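Local coordinates for protein methyl-coenzyme M reductase gamma subunit (Methermicoccus shengliensis DSM 18856, PDB 7NKG) that forms part of methyl-coenzyme M reductase, the factor 430-containing enzyme that releases methane from methyl-coenzyme M and coenzyme B, at residues Thr12-Asn17 with Thr214-Asp219; Glu72-Ala77 with Glu128-Val133; Met92-Ala97 with Glu208-Thr213. All coordinates share one frame; numbering follows the deposited sequence.

Interactions 1 and 3 are neighbours, with centres about 8 Å apart, whereas interaction 2 lies on the opposite side of the chain's centre, its centre about 30 Å from that of interaction 3 and about 32 Å from that of interaction 1. Residues 208-213 run directly into 214-219, so the end of helix 206-212 and the loop after it meet first the 92-97 loop and then the start of helix 13-23. The four-stranded antiparallel sheet connects the distant sites: the 92-97 loop follows strand 83-90, and helix 128-140 follows the adjacent strand 122-127. Interactions 2 and 3 both fall within the span from 12-17 to 214-219, and their segments alternate (72-77, 92-97, 128-133, 208-213).

Interaction 1. Residues Thr12-Asn17 with Thr214-Asp219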
loop_
_atom_site.group_PDB
_atom_site.type_symbol
_atom_site.label_atom_id
_atom_site.label_comp_id
_atom_site.label_asym_id
_atom_site.label_seq_id
_atom_site.Cartn_x
_atom_site.Cartn_y
_atom_site.Cartn_z
ATOM N N THR C 12 37.013 37.738 -9.010
ATOM C CA THR C 12 37.387 38.157 -7.654
ATOM C C THR C 12 38.435 37.189 -7.074
ATOM O O THR C 12 38.654 36.106 -7.643
ATOM C CB THR C 12 36.141 38.214 -6.747
ATOM O OG1 THR C 12 35.649 36.888 -6.524
ATOM C CG2 THR C 12 35.056 39.148 -7.282
ATOM N N SER C 13 39.031 37.523 -5.895
ATOM C CA SER C 13 39.977 36.629 -5.222
ATOM C C SER C 13 39.309 35.267 -4.933
ATOM O O SER C 13 39.956 34.238 -5.065
ATOM C CB SER C 13 40.444 37.242 -3.906
ATOM O OG SER C 13 39.341 37.412 -3.023
ATOM N N VAL C 14 38.006 35.259 -4.592
ATOM C CA VAL C 14 37.283 34.020 -4.318
ATOM C C VAL C 14 37.278 33.125 -5.563
ATOM O O VAL C 14 37.575 31.941 -5.457
ATOM C CB VAL C 14 35.846 34.314 -3.843
ATOM C CG1 VAL C 14 35.021 33.029 -3.741
ATOM C CG2 VAL C 14 35.851 35.046 -2.507
ATOM N N ALA C 15 36.949 33.683 -6.735
ATOM C CA ALA C 15 36.935 32.917 -7.987
ATOM C C ALA C 15 38.347 32.437 -8.330
ATOM O O ALA C 15 38.520 31.293 -8.762
ATOM C CB ALA C 15 36.388 33.766 -9.124
ATOM N N GLN C 16 39.360 33.287 -8.104
ATOM C CA GLN C 16 40.744 32.895 -8.369
ATOM C C GLN C 16 41.167 31.733 -7.468
ATOM O O GLN C 16 41.812 30.797 -7.941
ATOM C CB GLN C 16 41.682 34.084 -8.165
ATOM C CG GLN C 16 41.490 35.164 -9.233
ATOM C CD GLN C 16 42.083 36.502 -8.848
ATOM O OE1 GLN C 16 42.817 36.638 -7.858
ATOM N NE2 GLN C 16 41.778 37.525 -9.637
ATOM N N ASN C 17 40.764 31.771 -6.186
ATOM C CA ASN C 17 41.070 30.699 -5.226
ATOM C C ASN C 17 40.317 29.427 -5.589
ATOM O O ASN C 17 40.879 28.346 -5.496
ATOM C CB ASN C 17 40.727 31.133 -3.808
ATOM C CG ASN C 17 41.647 32.238 -3.324
ATOM O OD1 ASN C 17 42.854 32.259 -3.637
ATOM N ND2 ASN C 17 41.107 33.191 -2.587
ATOM N N THR C 214 37.779 30.456 -0.574
ATOM C CA THR C 214 36.895 30.132 -1.683
ATOM C C THR C 214 35.423 30.415 -1.290
ATOM O O THR C 214 34.556 30.068 -2.070
ATOM C CB THR C 214 37.066 28.648 -2.086
ATOM O OG1 THR C 214 36.696 27.806 -0.985
ATOM C CG2 THR C 214 38.483 28.333 -2.575
ATOM N N ILE C 215 35.123 31.028 -0.113
ATOM C CA ILE C 215 33.739 31.354 0.243
ATOM C C ILE C 215 33.508 32.844 -0.014
ATOM O O ILE C 215 34.388 33.664 0.266
ATOM C CB ILE C 215 33.380 31.013 1.740
ATOM C CG1 ILE C 215 31.838 30.865 1.905
ATOM C CG2 ILE C 215 33.937 32.069 2.750
ATOM C CD1 ILE C 215 31.376 30.297 3.240
ATOM N N TYR C 216 32.320 33.193 -0.496
ATOM C CA TYR C 216 31.946 34.599 -0.650
ATOM C C TYR C 216 31.327 35.051 0.678
ATOM O O TYR C 216 30.672 34.261 1.362
ATOM C CB TYR C 216 30.897 34.781 -1.762
ATOM C CG TYR C 216 31.435 34.568 -3.161
ATOM C CD1 TYR C 216 32.187 35.547 -3.793
ATOM C CD2 TYR C 216 31.155 33.407 -3.865
ATOM C CE1 TYR C 216 32.637 35.384 -5.098
ATOM C CE2 TYR C 216 31.627 33.217 -5.158
ATOM C CZ TYR C 216 32.377 34.206 -5.770
ATOM O OH TYR C 216 32.867 34.007 -7.044
ATOM N N ARG C 217 31.528 36.325 1.041
ATOM C CA ARG C 217 30.909 36.904 2.240
ATOM C C ARG C 217 30.668 38.379 1.967
ATOM O O ARG C 217 31.544 39.052 1.405
ATOM C CB ARG C 217 31.800 36.754 3.485
ATOM C CG ARG C 217 31.632 35.435 4.246
ATOM C CD ARG C 217 32.309 35.456 5.626
ATOM N NE ARG C 217 31.723 36.441 6.541
ATOM C CZ ARG C 217 30.657 36.246 7.324
ATOM N NH1 ARG C 217 30.007 35.086 7.305
ATOM N NH2 ARG C 217 30.230 37.214 8.126
ATOM N N VAL C 218 29.510 38.891 2.377
ATOM C CA VAL C 218 29.147 40.293 2.151
ATOM C C VAL C 218 30.176 41.258 2.787
ATOM O O VAL C 218 30.315 42.383 2.308
ATOM C CB VAL C 218 27.707 40.592 2.664
ATOM C CG1 VAL C 218 27.669 40.708 4.189
ATOM C CG2 VAL C 218 27.132 41.847 2.010
ATOM N N ASP C 219 30.856 40.829 3.872
ATOM C CA ASP C 219 31.857 41.648 4.572
ATOM C C ASP C 219 33.297 41.361 4.125
ATOM O O ASP C 219 34.238 41.771 4.805
ATOM C CB ASP C 219 31.700 41.522 6.093
ATOM C CG ASP C 219 31.824 40.117 6.639
ATOM O OD1 ASP C 219 32.214 39.207 5.862
ATOM O OD2 ASP C 219 31.498 39.915 7.827
#
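Val14 lays one methyl over the ring of Tyr216: CG1 sits 3.5 Å from the ring centroid and only 9° off the ring normal, a well-centred CH-pi contact. The torsion that makes this possible sets CG1 of Val14 anti to the backbone N (chi1 172°), so that its two methyls spread along the opposing chain. While CG1 also rests 3.4 Å from Thr214 O, CG2 reaches the next carbonyl, 3.4 Å from Ile215 O. A branched aliphatic residue suits this place, since one side chain fills the angle between an aromatic face and the carbonyls of Thr214 and Ile215. Thr12 comes to the ring differently, at its edge and near its plane, with OG1 3.7 Å from Tyr216 CE1. The same hydroxyl oxygen caps helix 13-23: Thr12 is the N-cap residue, and Ala15 N donates to its OG1 in a long, weak but nearly straight bond (3.5 Å, 167°). Asp226 OD2 is hydrogen-bonded to both Thr12 OG1 and Tyr216 OH, tying the capping residue to the phenol, while Phe223 meets the tyrosine ring in an edge-to-face stack. One turn further along the helix, Asn17 uses its aliphatic part across the contact, its CB lying 3.8 Å from Thr214 CG2; its ND2 is directed instead to the carbonyls of Lys211 and Thr213. Past Tyr216, Arg217 grips Asp219 side-on within the loop, NE to OD1 at 2.9 Å and NH2 to OD2 at 3.0 Å, one nitrogen for each carboxylate oxygen. A basic side chain of another protein chain also forms a salt bridge with Asp219 OD2, and the same chain packs against Ile215 and Tyr216.

Interaction 2. Residues Glu72-Ala77 with Glu128-Val133; sequences EPTPGA and ERDVEV
Both oxygens of the Asp130 carboxylate are spent on the start of helix 75-79. Thr74 OG1 donates to Asp130 OD2 at 2.6 Å, a short bond, and Gly76 N donates to Asp130 OD1 at 3.0 Å with an N-H...O angle of 145°. The two donors meet the carboxylate on its syn sides, each about 25° out of its plane, so the pair of bonds fixes its rotation. Thr74 is the N-cap of the short helix, and its hydroxyl oxygen in turn accepts from Ala77 N at 3.0 Å; a threonine suits the position because one oxygen can receive a helix N-H and still hand its own proton across to the aspartate. Glycine at 76 allows the close approach: with no side chain in the way, its CA lies 3.6 Å from Arg129 CG and the carboxylate reaches the backbone directly. Packing is looser on the outer side. There Pro75, exposed to solvent, meets the neighbouring helix 128-140 by van der Waals contact alone, its CB 3.9 Å from Arg129 CD. The arginine chain bends at chi3 as it passes Gly76, and its NE makes a salt bridge with Asp81, so the hydrocarbon part serves the contact while the charge is used further on. The chemistry is that of an acid from the first turn of one helix bonding the N-terminus of another: Asp130 accepts from Gly76 N and from the hydroxyl of the N-cap Thr74, a setting that would probably favour its ionised form.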
loop_
_atom_site.group_PDB
_atom_site.type_symbol
_atom_site.label_atom_id
_atom_site.label_comp_id
_atom_site.label_asym_id
_atom_site.label_seq_id
_atom_site.Cartn_x
_atom_site.Cartn_y
_atom_site.Cartn_z
ATOM N N GLU C 72 44.584 1.665 -15.404
ATOM C CA GLU C 72 45.591 1.226 -14.456
ATOM C C GLU C 72 45.055 1.376 -13.039
ATOM O O GLU C 72 44.659 2.481 -12.666
ATOM C CB GLU C 72 46.872 2.064 -14.627
ATOM C CG GLU C 72 48.030 1.614 -13.739
ATOM C CD GLU C 72 48.883 0.457 -14.231
ATOM O OE1 GLU C 72 48.757 0.079 -15.418
ATOM O OE2 GLU C 72 49.676 -0.076 -13.419
ATOM N N PRO C 73 45.124 0.331 -12.194
ATOM C CA PRO C 73 44.721 0.520 -10.794
ATOM C C PRO C 73 45.650 1.499 -10.097
ATOM O O PRO C 73 46.839 1.601 -10.444
ATOM C CB PRO C 73 44.896 -0.870 -10.166
ATOM C CG PRO C 73 45.014 -1.808 -11.288
ATOM C CD PRO C 73 45.590 -1.049 -12.434
ATOM N N THR C 74 45.117 2.215 -9.105
ATOM C CA THR C 74 45.931 3.084 -8.260
ATOM C C THR C 74 46.831 2.154 -7.394
ATOM O O THR C 74 46.518 0.956 -7.259
ATOM C CB THR C 74 45.047 3.895 -7.292
ATOM O OG1 THR C 74 44.349 2.970 -6.443
ATOM C CG2 THR C 74 44.039 4.787 -7.996
ATOM N N PRO C 75 47.862 2.680 -6.703
ATOM C CA PRO C 75 48.666 1.805 -5.828
ATOM C C PRO C 75 47.811 1.100 -4.763
ATOM O O PRO C 75 47.990 -0.101 -4.517
ATOM C CB PRO C 75 49.702 2.758 -5.229
ATOM C CG PRO C 75 49.780 3.890 -6.213
ATOM C CD PRO C 75 48.382 4.058 -6.704
ATOM N N GLY C 76 46.842 1.819 -4.208
ATOM C CA GLY C 76 45.931 1.254 -3.217
ATOM C C GLY C 76 45.052 0.146 -3.762
ATOM O O GLY C 76 44.844 -0.865 -3.088
ATOM N N ALA C 77 44.532 0.312 -4.982
ATOM C CA ALA C 77 43.688 -0.712 -5.600
ATOM C C ALA C 77 44.532 -1.943 -5.942
ATOM O O ALA C 77 44.123 -3.064 -5.652
ATOM C CB ALA C 77 43.038 -0.164 -6.854
ATOM N N GLU C 128 42.942 2.898 1.095
ATOM C CA GLU C 128 43.644 3.556 2.190
ATOM C C GLU C 128 44.935 4.338 1.815
ATOM O O GLU C 128 44.994 5.536 2.124
ATOM C CB GLU C 128 43.950 2.595 3.327
ATOM C CG GLU C 128 44.397 3.340 4.576
ATOM C CD GLU C 128 44.613 2.498 5.812
ATOM O OE1 GLU C 128 44.429 1.258 5.748
ATOM O OE2 GLU C 128 44.951 3.093 6.859
ATOM N N ARG C 129 45.938 3.714 1.142
ATOM C CA ARG C 129 47.163 4.473 0.826
ATOM C C ARG C 129 46.870 5.665 -0.092
ATOM O O ARG C 129 47.489 6.709 0.090
ATOM C CB ARG C 129 48.287 3.601 0.287
ATOM C CG ARG C 129 48.134 3.114 -1.136
ATOM C CD ARG C 129 49.145 2.009 -1.410
ATOM N NE ARG C 129 48.855 0.829 -0.592
ATOM C CZ ARG C 129 49.722 -0.127 -0.271
ATOM N NH1 ARG C 129 50.977 -0.077 -0.711
ATOM N NH2 ARG C 129 49.347 -1.137 0.506
ATOM N N ASP C 130 45.882 5.542 -1.011
ATOM C CA ASP C 130 45.485 6.650 -1.890
ATOM C C ASP C 130 44.840 7.757 -1.070
ATOM O O ASP C 130 45.085 8.938 -1.340
ATOM C CB ASP C 130 44.479 6.200 -2.954
ATOM C CG ASP C 130 44.865 4.980 -3.750
ATOM O OD1 ASP C 130 46.089 4.695 -3.860
ATOM O OD2 ASP C 130 43.962 4.314 -4.266
ATOM N N VAL C 131 43.989 7.398 -0.092
ATOM C CA VAL C 131 43.327 8.413 0.731
ATOM C C VAL C 131 44.359 9.146 1.617
ATOM O O VAL C 131 44.126 10.301 1.956
ATOM C CB VAL C 131 42.082 7.868 1.531
ATOM C CG1 VAL C 131 42.427 7.510 2.978
ATOM C CG2 VAL C 131 40.924 8.857 1.499
ATOM N N GLU C 132 45.483 8.496 1.990
ATOM C CA GLU C 132 46.532 9.159 2.764
ATOM C C GLU C 132 47.295 10.151 1.882
ATOM O O GLU C 132 47.631 11.236 2.356
ATOM C CB GLU C 132 47.518 8.151 3.360
ATOM C CG GLU C 132 46.910 7.355 4.500
ATOM C CD GLU C 132 47.934 6.777 5.442
ATOM O OE1 GLU C 132 49.068 6.511 4.985
ATOM O OE2 GLU C 132 47.606 6.595 6.636
ATOM N N VAL C 133 47.524 9.824 0.597
ATOM C CA VAL C 133 48.178 10.758 -0.331
ATOM C C VAL C 133 47.290 12.012 -0.468
ATOM O O VAL C 133 47.799 13.131 -0.383
ATOM C CB VAL C 133 48.454 10.113 -1.705
ATOM C CG1 VAL C 133 48.914 11.149 -2.736
ATOM C CG2 VAL C 133 49.486 8.997 -1.585
#

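Interaction 3. Residues Met92-Ala97 with Glu208-Thr213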
loop_
_atom_site.group_PDB
_atom_site.type_symbol
_atom_site.label_atom_id
_atom_site.label_comp_id
_atom_site.label_asym_id
_atom_site.label_seq_id
_atom_site.Cartn_x
_atom_site.Cartn_y
_atom_site.Cartn_z
ATOM N N MET C 92 32.612 28.759 8.000
ATOM C CA MET C 92 32.117 29.741 7.044
ATOM C C MET C 92 32.771 31.137 7.260
ATOM O O MET C 92 32.600 32.012 6.410
ATOM C CB MET C 92 30.592 29.808 7.115
ATOM C CG MET C 92 29.960 28.565 6.505
ATOM S SD MET C 92 28.184 28.518 6.574
ATOM C CE MET C 92 27.757 29.863 5.477
ATOM N N TYR C 93 33.574 31.313 8.341
ATOM C CA TYR C 93 34.298 32.547 8.602
ATOM C C TYR C 93 35.635 32.501 7.879
ATOM O O TYR C 93 36.703 32.509 8.479
ATOM C CB TYR C 93 34.426 32.778 10.114
ATOM C CG TYR C 93 33.055 33.072 10.676
ATOM C CD1 TYR C 93 32.396 34.254 10.357
ATOM C CD2 TYR C 93 32.322 32.082 11.313
ATOM C CE1 TYR C 93 31.066 34.453 10.691
ATOM C CE2 TYR C 93 31.002 32.287 11.695
ATOM C CZ TYR C 93 30.382 33.484 11.390
ATOM O OH TYR C 93 29.072 33.700 11.722
ATOM N N ASN C 94 35.529 32.439 6.560
ATOM C CA ASN C 94 36.660 32.480 5.636
ATOM C C ASN C 94 37.676 31.386 5.832
ATOM O O ASN C 94 38.853 31.570 5.471
ATOM C CB ASN C 94 37.331 33.841 5.666
ATOM C CG ASN C 94 36.399 34.951 5.308
ATOM O OD1 ASN C 94 35.470 34.757 4.513
ATOM N ND2 ASN C 94 36.630 36.135 5.859
ATOM N N ALA C 95 37.234 30.142 6.199
ATOM C CA ALA C 95 38.171 28.994 6.114
ATOM C C ALA C 95 38.567 28.896 4.612
ATOM O O ALA C 95 37.711 29.206 3.759
ATOM C CB ALA C 95 37.513 27.698 6.505
ATOM N N PRO C 96 39.842 28.675 4.269
ATOM C CA PRO C 96 40.205 28.657 2.841
ATOM C C PRO C 96 39.313 27.738 1.997
ATOM O O PRO C 96 38.879 28.096 0.893
ATOM C CB PRO C 96 41.652 28.195 2.837
ATOM C CG PRO C 96 42.154 28.539 4.173
ATOM C CD PRO C 96 41.007 28.388 5.125
ATOM N N ALA C 97 38.972 26.571 2.572
ATOM C CA ALA C 97 38.183 25.589 1.865
ATOM C C ALA C 97 36.699 25.759 2.004
ATOM O O ALA C 97 36.205 26.198 3.047
ATOM C CB ALA C 97 38.549 24.201 2.355
ATOM N N GLU C 208 44.847 36.855 6.001
ATOM C CA GLU C 208 45.279 35.766 5.116
ATOM C C GLU C 208 44.086 34.887 4.738
ATOM O O GLU C 208 43.913 34.570 3.564
ATOM C CB GLU C 208 46.364 34.902 5.788
ATOM C CG GLU C 208 46.845 33.749 4.923
ATOM C CD GLU C 208 47.951 32.902 5.526
ATOM O OE1 GLU C 208 48.276 33.098 6.720
ATOM O OE2 GLU C 208 48.479 32.022 4.808
ATOM N N ALA C 209 43.249 34.503 5.727
ATOM C CA ALA C 209 42.074 33.672 5.455
ATOM C C ALA C 209 41.134 34.373 4.467
ATOM O O ALA C 209 40.666 33.741 3.526
ATOM C CB ALA C 209 41.348 33.367 6.755
ATOM N N ALA C 210 40.898 35.686 4.646
ATOM C CA ALA C 210 40.044 36.457 3.740
ATOM C C ALA C 210 40.591 36.489 2.301
ATOM O O ALA C 210 39.803 36.434 1.345
ATOM C CB ALA C 210 39.882 37.874 4.266
ATOM N N LYS C 211 41.914 36.555 2.149
ATOM C CA LYS C 211 42.559 36.584 0.833
ATOM C C LYS C 211 42.613 35.217 0.168
ATOM O O LYS C 211 42.670 35.146 -1.068
ATOM C CB LYS C 211 44.001 37.096 0.951
ATOM C CG LYS C 211 44.126 38.598 1.056
ATOM C CD LYS C 211 45.518 39.024 1.422
ATOM C CE LYS C 211 45.540 40.546 1.598
ATOM N NZ LYS C 211 46.913 41.077 1.695
ATOM N N ARG C 212 42.689 34.138 0.964
ATOM C CA ARG C 212 42.822 32.778 0.432
ATOM C C ARG C 212 41.496 32.014 0.325
ATOM O O ARG C 212 41.482 30.928 -0.269
ATOM C CB ARG C 212 43.764 31.971 1.333
ATOM C CG ARG C 212 45.206 32.473 1.328
ATOM C CD ARG C 212 46.061 31.492 2.093
ATOM N NE ARG C 212 47.474 31.875 2.199
ATOM C CZ ARG C 212 48.404 31.680 1.262
ATOM N NH1 ARG C 212 48.080 31.134 0.094
ATOM N NH2 ARG C 212 49.662 32.048 1.479
ATOM N N THR C 213 40.397 32.536 0.892
ATOM C CA THR C 213 39.150 31.785 0.921
ATOM C C THR C 213 38.415 31.640 -0.412
ATOM O O THR C 213 38.408 32.553 -1.244
ATOM C CB THR C 213 38.180 32.334 1.984
ATOM O OG1 THR C 213 37.093 31.409 2.137
ATOM C CG2 THR C 213 37.651 33.740 1.643
#
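A loop laid against the C-terminal end of a helix brings Ala95 and Thr213 together: residues 92-97 link strand 83-90 to helix 99-109, and Thr213 is where the chain leaves helix 206-212. The hydroxyl of Thr213 donates from OG1 to Ala95 O at 2.8 Å, arriving 41° above the carbonyl plane rather than along a lone pair. With OG1 anti to the backbone N (chi1 -169°), the hydroxyl faces the loop, and as an acceptor it also takes Ile215 N, an ST-turn bond that ties the helix exit to the residues following it. Threonine fits because its other branch is useful too: CG2 lies 3.7 Å from Asn94 OD1. Asn94 adopts left-handed helical backbone angles, a conformation asparagine tolerates better than most residues, as the last residue of the inverse gamma turn centred on Tyr93. Its side chain then runs beside the last helical turn, with ND2 4.0 Å from Ala210 CB, while the backbone O of Asn94 comes within 3.3 Å of Ala209 CB. Small alanines let the loop backbone come this near to the helix. The loop lies near the cofactor without touching it there: the side chain of Ala95 is about 13 Å from factor 430, while the backbone of Met92 bonds that of His159, a residue of the factor 430 pocket. Further along, Pro96 O packs 3.7 Å from Thr213 CA and is hydrogen-bonded to Thr214 OG1. On the helix, Arg212 leads its charged end away from the loop, its NE bonded to Glu208 OE2 at 2.8 Å in an intrahelical salt bridge, while Glu142 and Glu27 take its two terminal nitrogens.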